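Local atomic coordinates of Lin2118 protein (Listeria innocua, PDB entry 3OOU), a protein that is probably a DNA-binding transcription regulator, represented here by its C-terminal AraC-type helix-turn-helix domain. Residues L54-L66 / K79-F92. Numbering follows the deposited sequence. Where two conformers were deposited one is given.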
loop_
_atom_site.group_PDB
_atom_site.type_symbol
_atom_site.label_atom_id
_atom_site.label_comp_id
_atom_site.label_asym_id
_atom_site.label_seq_id
_atom_site.Cartn_x
_atom_site.Cartn_y
_atom_site.Cartn_z
ATOM N N LEU A 54 4.129 1.561 -1.399
ATOM C CA LEU A 54 2.797 0.993 -1.498
ATOM C C LEU A 54 2.183 0.711 -0.124
ATOM O O LEU A 54 1.004 1.011 0.099
ATOM C CB LEU A 54 2.800 -0.260 -2.381
ATOM C CG LEU A 54 1.439 -0.918 -2.618
ATOM C CD1 LEU A 54 0.432 0.036 -3.278
ATOM C CD2 LEU A 54 1.619 -2.173 -3.457
ATOM N N ASN A 55 2.981 0.167 0.794
ATOM C CA ASN A 55 2.510 -0.062 2.162
ATOM C C ASN A 55 2.089 1.231 2.864
ATOM O O ASN A 55 1.032 1.264 3.493
ATOM C CB ASN A 55 3.552 -0.833 2.989
ATOM C CG ASN A 55 3.511 -2.335 2.735
ATOM O OD1 ASN A 55 4.529 -2.954 2.394
ATOM N ND2 ASN A 55 2.341 -2.928 2.904
ATOM N N ARG A 56 2.891 2.293 2.763
ATOM C CA ARG A 56 2.501 3.558 3.383
ATOM C C ARG A 56 1.179 4.058 2.791
ATOM O O ARG A 56 0.297 4.515 3.531
ATOM C CB ARG A 56 3.603 4.617 3.266
ATOM C CG ARG A 56 3.389 5.804 4.213
ATOM C CD ARG A 56 4.457 6.876 4.042
ATOM N NE ARG A 56 4.781 7.062 2.637
ATOM C CZ ARG A 56 5.892 6.618 2.063
ATOM N NH1 ARG A 56 6.807 5.982 2.783
ATOM N NH2 ARG A 56 6.089 6.817 0.770
ATOM N N TYR A 57 1.039 3.952 1.469
ATOM C CA TYR A 57 -0.160 4.405 0.773
ATOM C C TYR A 57 -1.396 3.638 1.272
ATOM O O TYR A 57 -2.424 4.230 1.607
ATOM C CB TYR A 57 0.014 4.250 -0.751
ATOM C CG TYR A 57 -1.037 4.979 -1.555
ATOM C CD1 TYR A 57 -0.818 6.281 -2.004
ATOM C CD2 TYR A 57 -2.260 4.374 -1.854
ATOM C CE1 TYR A 57 -1.789 6.959 -2.733
ATOM C CE2 TYR A 57 -3.238 5.047 -2.582
ATOM C CZ TYR A 57 -2.993 6.336 -3.023
ATOM O OH TYR A 57 -3.963 7.017 -3.739
ATOM N N ARG A 58 -1.266 2.318 1.354
ATOM C CA ARG A 58 -2.352 1.456 1.802
ATOM C C ARG A 58 -2.697 1.665 3.267
ATOM O O ARG A 58 -3.875 1.693 3.634
ATOM C CB ARG A 58 -1.977 0.001 1.554
ATOM C CG ARG A 58 -2.009 -0.365 0.079
ATOM C CD ARG A 58 -1.484 -1.766 -0.154
ATOM N NE ARG A 58 -1.925 -2.260 -1.458
ATOM C CZ ARG A 58 -1.509 -3.391 -2.017
ATOM N NH1 ARG A 58 -0.605 -4.151 -1.402
ATOM N NH2 ARG A 58 -1.997 -3.766 -3.199
ATOM N N VAL A 59 -1.672 1.822 4.104
ATOM C CA VAL A 59 -1.897 2.045 5.532
ATOM C C VAL A 59 -2.590 3.389 5.762
ATOM O O VAL A 59 -3.455 3.498 6.631
ATOM C CB VAL A 59 -0.588 1.904 6.353
ATOM C CG1 VAL A 59 -0.769 2.425 7.774
ATOM C CG2 VAL A 59 -0.146 0.446 6.383
ATOM N N ASN A 60 -2.244 4.398 4.965
ATOM C CA ASN A 60 -2.919 5.692 5.091
ATOM C C ASN A 60 -4.411 5.599 4.807
ATOM O O ASN A 60 -5.204 6.256 5.469
ATOM C CB ASN A 60 -2.247 6.771 4.244
ATOM C CG ASN A 60 -0.995 7.319 4.905
ATOM O OD1 ASN A 60 -0.802 7.172 6.115
ATOM N ND2 ASN A 60 -0.134 7.938 4.114
ATOM N N TYR A 61 -4.791 4.764 3.846
ATOM C CA TYR A 61 -6.201 4.497 3.616
ATOM C C TYR A 61 -6.827 3.764 4.805
ATOM O O TYR A 61 -7.879 4.169 5.308
ATOM C CB TYR A 61 -6.405 3.680 2.338
ATOM C CG TYR A 61 -7.868 3.513 2.013
ATOM C CD1 TYR A 61 -8.557 4.545 1.389
ATOM C CD2 TYR A 61 -8.564 2.352 2.346
ATOM C CE1 TYR A 61 -9.882 4.443 1.086
ATOM C CE2 TYR A 61 -9.931 2.236 2.039
ATOM C CZ TYR A 61 -10.571 3.304 1.401
ATOM O OH TYR A 61 -11.902 3.284 1.058
ATOM N N ALA A 62 -6.170 2.691 5.248
ATOM C CA ALA A 62 -6.688 1.843 6.321
ATOM C C ALA A 62 -6.953 2.640 7.585
ATOM O O ALA A 62 -7.978 2.444 8.239
ATOM C CB ALA A 62 -5.721 0.696 6.612
ATOM N N LYS A 63 -6.034 3.540 7.920
ATOM C CA LYS A 63 -6.144 4.289 9.167
ATOM C C LYS A 63 -7.336 5.248 9.161
ATOM O O LYS A 63 -7.940 5.487 10.206
ATOM C CB LYS A 63 -4.826 4.979 9.532
ATOM C CG LYS A 63 -4.507 6.261 8.801
ATOM C CD LYS A 63 -3.082 6.687 9.118
ATOM C CE LYS A 63 -2.783 8.092 8.638
ATOM N NZ LYS A 63 -1.328 8.396 8.812
ATOM N N GLU A 64 -7.690 5.771 7.986
ATOM C CA GLU A 64 -8.869 6.613 7.901
ATOM C C GLU A 64 -10.137 5.758 7.915
ATOM O O GLU A 64 -11.109 6.114 8.576
ATOM C CB GLU A 64 -8.810 7.525 6.676
ATOM C CG GLU A 64 -9.958 8.517 6.595
ATOM C CD GLU A 64 -9.956 9.546 7.705
ATOM O OE1 GLU A 64 -8.987 9.600 8.490
ATOM O OE2 GLU A 64 -10.934 10.314 7.781
ATOM N N GLU A 65 -10.115 4.620 7.219
ATOM C CA GLU A 65 -11.273 3.737 7.172
ATOM C C GLU A 65 -11.633 3.206 8.571
ATOM O O GLU A 65 -12.812 3.036 8.897
ATOM C CB GLU A 65 -11.021 2.605 6.164
ATOM C CG GLU A 65 -12.217 1.695 5.881
ATOM C CD GLU A 65 -13.288 2.312 5.003
ATOM O OE1 GLU A 65 -14.377 1.714 4.930
ATOM O OE2 GLU A 65 -13.062 3.369 4.370
ATOM N N LEU A 66 -10.615 2.997 9.403
ATOM C CA LEU A 66 -10.797 2.514 10.777
ATOM C C LEU A 66 -11.508 3.526 11.662
ATOM O O LEU A 66 -12.116 3.167 12.675
ATOM C CB LEU A 66 -9.449 2.174 11.410
ATOM C CG LEU A 66 -8.839 0.838 10.999
ATOM C CD1 LEU A 66 -7.383 0.818 11.399
ATOM C CD2 LEU A 66 -9.605 -0.324 11.637
ATOM N N LYS A 79 -10.014 -4.185 2.070
ATOM C CA LYS A 79 -10.336 -3.006 1.262
ATOM C C LYS A 79 -9.108 -2.142 1.004
ATOM O O LYS A 79 -9.091 -1.349 0.066
ATOM C CB LYS A 79 -11.409 -2.169 1.946
ATOM C CG LYS A 79 -12.766 -2.830 1.995
ATOM C CD LYS A 79 -13.705 -1.939 2.760
ATOM C CE LYS A 79 -15.136 -2.366 2.599
ATOM N NZ LYS A 79 -16.025 -1.203 2.855
ATOM N N SER A 80 -8.084 -2.306 1.840
ATOM C CA SER A 80 -6.863 -1.512 1.751
ATOM C C SER A 80 -5.789 -2.200 0.908
ATOM O O SER A 80 -4.718 -1.640 0.687
ATOM C CB SER A 80 -6.323 -1.215 3.152
ATOM O OG SER A 80 -7.331 -0.615 3.954
ATOM N N GLY A 81 -6.082 -3.411 0.442
ATOM C CA GLY A 81 -5.153 -4.157 -0.400
ATOM C C GLY A 81 -4.337 -5.242 0.279
ATOM O O GLY A 81 -3.329 -5.689 -0.276
ATOM N N TYR A 82 -4.761 -5.673 1.468
ATOM C CA TYR A 82 -4.064 -6.745 2.199
ATOM C C TYR A 82 -4.873 -8.023 2.259
ATOM O O TYR A 82 -6.057 -8.003 2.608
ATOM C CB TYR A 82 -3.743 -6.319 3.631
ATOM C CG TYR A 82 -2.738 -5.206 3.702
ATOM C CD1 TYR A 82 -1.365 -5.475 3.744
ATOM C CD2 TYR A 82 -3.154 -3.884 3.688
ATOM C CE1 TYR A 82 -0.435 -4.433 3.787
ATOM C CE2 TYR A 82 -2.248 -2.847 3.738
ATOM C CZ TYR A 82 -0.894 -3.116 3.782
ATOM O OH TYR A 82 -0.020 -2.057 3.828
ATOM N N THR A 83 -4.213 -9.134 1.951
ATOM C CA THR A 83 -4.813 -10.456 2.115
ATOM C C THR A 83 -4.101 -11.258 3.205
ATOM O O THR A 83 -4.630 -12.261 3.692
ATOM C CB THR A 83 -4.797 -11.253 0.798
ATOM O OG1 THR A 83 -3.449 -11.411 0.349
ATOM C CG2 THR A 83 -5.613 -10.537 -0.275
ATOM N N ASP A 84 -2.893 -10.825 3.560
ATOM C CA ASP A 84 -2.079 -11.470 4.594
ATOM C C ASP A 84 -2.191 -10.615 5.855
ATOM O O ASP A 84 -1.622 -9.522 5.931
ATOM C CB ASP A 84 -0.627 -11.580 4.096
ATOM C CG ASP A 84 0.340 -12.163 5.134
ATOM O OD1 ASP A 84 0.049 -12.166 6.351
ATOM O OD2 ASP A 84 1.435 -12.597 4.708
HETATM N N MSE A 85 -2.943 -11.112 6.834
HETATM C CA MSE A 85 -3.270 -10.329 8.021
HETATM C C MSE A 85 -2.086 -10.095 8.970
HETATM O O MSE A 85 -2.000 -9.040 9.600
HETATM C CB MSE A 85 -4.470 -10.933 8.749
HETATM C CG MSE A 85 -5.774 -10.785 7.968
HETATM SE SE MSE A 85 -6.125 -8.939 7.444
HETATM C CE MSE A 85 -6.198 -8.147 9.215
ATOM N N ALA A 86 -1.183 -11.068 9.065
ATOM C CA ALA A 86 0.040 -10.886 9.845
ATOM C C ALA A 86 0.878 -9.768 9.228
ATOM O O ALA A 86 1.420 -8.917 9.942
ATOM C CB ALA A 86 0.836 -12.188 9.921
ATOM N N TYR A 87 0.957 -9.765 7.898
ATOM C CA TYR A 87 1.687 -8.736 7.160
ATOM C C TYR A 87 1.035 -7.364 7.335
ATOM O O TYR A 87 1.727 -6.390 7.626
ATOM C CB TYR A 87 1.785 -9.130 5.686
ATOM C CG TYR A 87 2.613 -8.218 4.813
ATOM C CD1 TYR A 87 3.981 -8.039 5.044
ATOM C CD2 TYR A 87 2.035 -7.562 3.724
ATOM C CE1 TYR A 87 4.747 -7.215 4.218
ATOM C CE2 TYR A 87 2.790 -6.737 2.895
ATOM C CZ TYR A 87 4.141 -6.567 3.151
ATOM O OH TYR A 87 4.891 -5.762 2.324
ATOM N N PHE A 88 -0.290 -7.292 7.185
ATOM C CA PHE A 88 -1.013 -6.044 7.449
ATOM C C PHE A 88 -0.693 -5.508 8.845
ATOM O O PHE A 88 -0.391 -4.323 9.016
ATOM C CB PHE A 88 -2.527 -6.226 7.300
ATOM C CG PHE A 88 -3.327 -5.040 7.774
ATOM C CD1 PHE A 88 -3.264 -3.827 7.090
ATOM C CD2 PHE A 88 -4.134 -5.130 8.907
ATOM C CE1 PHE A 88 -3.999 -2.723 7.520
ATOM C CE2 PHE A 88 -4.880 -4.026 9.349
ATOM C CZ PHE A 88 -4.809 -2.821 8.651
ATOM N N TYR A 89 -0.761 -6.394 9.833
ATOM C CA TYR A 89 -0.486 -6.038 11.218
ATOM C C TYR A 89 0.899 -5.395 11.370
ATOM O O TYR A 89 1.027 -4.333 11.987
ATOM C CB TYR A 89 -0.620 -7.280 12.097
ATOM C CG TYR A 89 -0.683 -7.001 13.574
ATOM C CD1 TYR A 89 -1.849 -6.507 14.166
ATOM C CD2 TYR A 89 0.416 -7.258 14.389
ATOM C CE1 TYR A 89 -1.908 -6.255 15.531
ATOM C CE2 TYR A 89 0.367 -7.012 15.754
ATOM C CZ TYR A 89 -0.794 -6.509 16.317
ATOM O OH TYR A 89 -0.832 -6.280 17.670
ATOM N N ARG A 90 1.913 -6.024 10.782
ATOM C CA ARG A 90 3.286 -5.499 10.818
ATOM C C ARG A 90 3.385 -4.144 10.125
ATOM O O ARG A 90 3.976 -3.195 10.654
ATOM C CB ARG A 90 4.263 -6.470 10.150
ATOM C CG ARG A 90 4.636 -7.682 10.975
ATOM C CD ARG A 90 5.822 -8.435 10.374
ATOM N NE ARG A 90 5.543 -8.994 9.048
ATOM C CZ ARG A 90 4.932 -10.158 8.824
ATOM N NH1 ARG A 90 4.513 -10.911 9.835
ATOM N NH2 ARG A 90 4.738 -10.569 7.580
ATOM N N GLN A 91 2.785 -4.056 8.942
ATOM C CA GLN A 91 2.883 -2.852 8.128
ATOM C C GLN A 91 2.154 -1.649 8.717
ATOM O O GLN A 91 2.650 -0.523 8.638
ATOM C CB GLN A 91 2.411 -3.145 6.700
ATOM C CG GLN A 91 3.364 -4.050 5.917
ATOM C CD GLN A 91 4.769 -3.478 5.817
ATOM O OE1 GLN A 91 4.952 -2.275 5.628
ATOM N NE2 GLN A 91 5.767 -4.343 5.953
ATOM N N PHE A 92 0.989 -1.887 9.312
ATOM C CA PHE A 92 0.238 -0.818 9.964
ATOM C C PHE A 92 1.048 -0.256 11.135
ATOM O O PHE A 92 1.158 0.962 11.291
ATOM C CB PHE A 92 -1.133 -1.308 10.445
ATOM C CG PHE A 92 -2.081 -0.197 10.805
ATOM C CD1 PHE A 92 -3.012 0.263 9.882
ATOM C CD2 PHE A 92 -2.038 0.402 12.066
ATOM C CE1 PHE A 92 -3.894 1.301 10.209
ATOM C CE2 PHE A 92 -2.910 1.442 12.390
ATOM C CZ PHE A 92 -3.842 1.885 11.466
HETATM O O HOH W 1 -14.861 -0.773 5.616
#
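Phe92 sits as a knob in a hole formed by Val59, Ala62, Lys63 and Leu66 of helix 50-68. Its ring reaches them because CG lies anti to the backbone N (chi1 -165°). Leu66 CD1 comes from the opposite direction and meets Phe92 CZ at 3.7 Å. Val59 CG1 touches Phe92 CD1 at 3.8 Å, while Ala62 CB lies at the edges of the Phe88 and Phe92 rings.

The other branch of Val59, CG2, approaches Tyr82 OH at 3.6 Å. Next to it, the Asn55 amide runs nearly coplanar with the Tyr82 ring and stacks on the Gln91 amide, their planes 23° apart. The Tyr87 hydroxyl also reaches this amide.

The Arg58 chain extends past Ser80 O, which is 3.1 Å from Arg58 CG. Its guanidinium is layered between Leu54 CD2 on one face and Gly81 O on the other, and NE bonds to Phe18 O. Gly81, with positive phi, ends helix 73-79 in a Schellman motif. Ser80 OG bonds to Ile76 O and packs 3.4 Å from Ala62 CB.

Glu65 OE1 and Lys79 NZ form a long salt bridge of 3.9 Å, and a water links the two.

The axes of segments 54-66 and 85-92 cross at -89°, close to a right angle. Helices 73-79 and 85-96 form the second helix-turn-helix of an AraC-type domain, packed here on the long linking helix 50-68; helix 85-96 is probably its DNA-recognition helix.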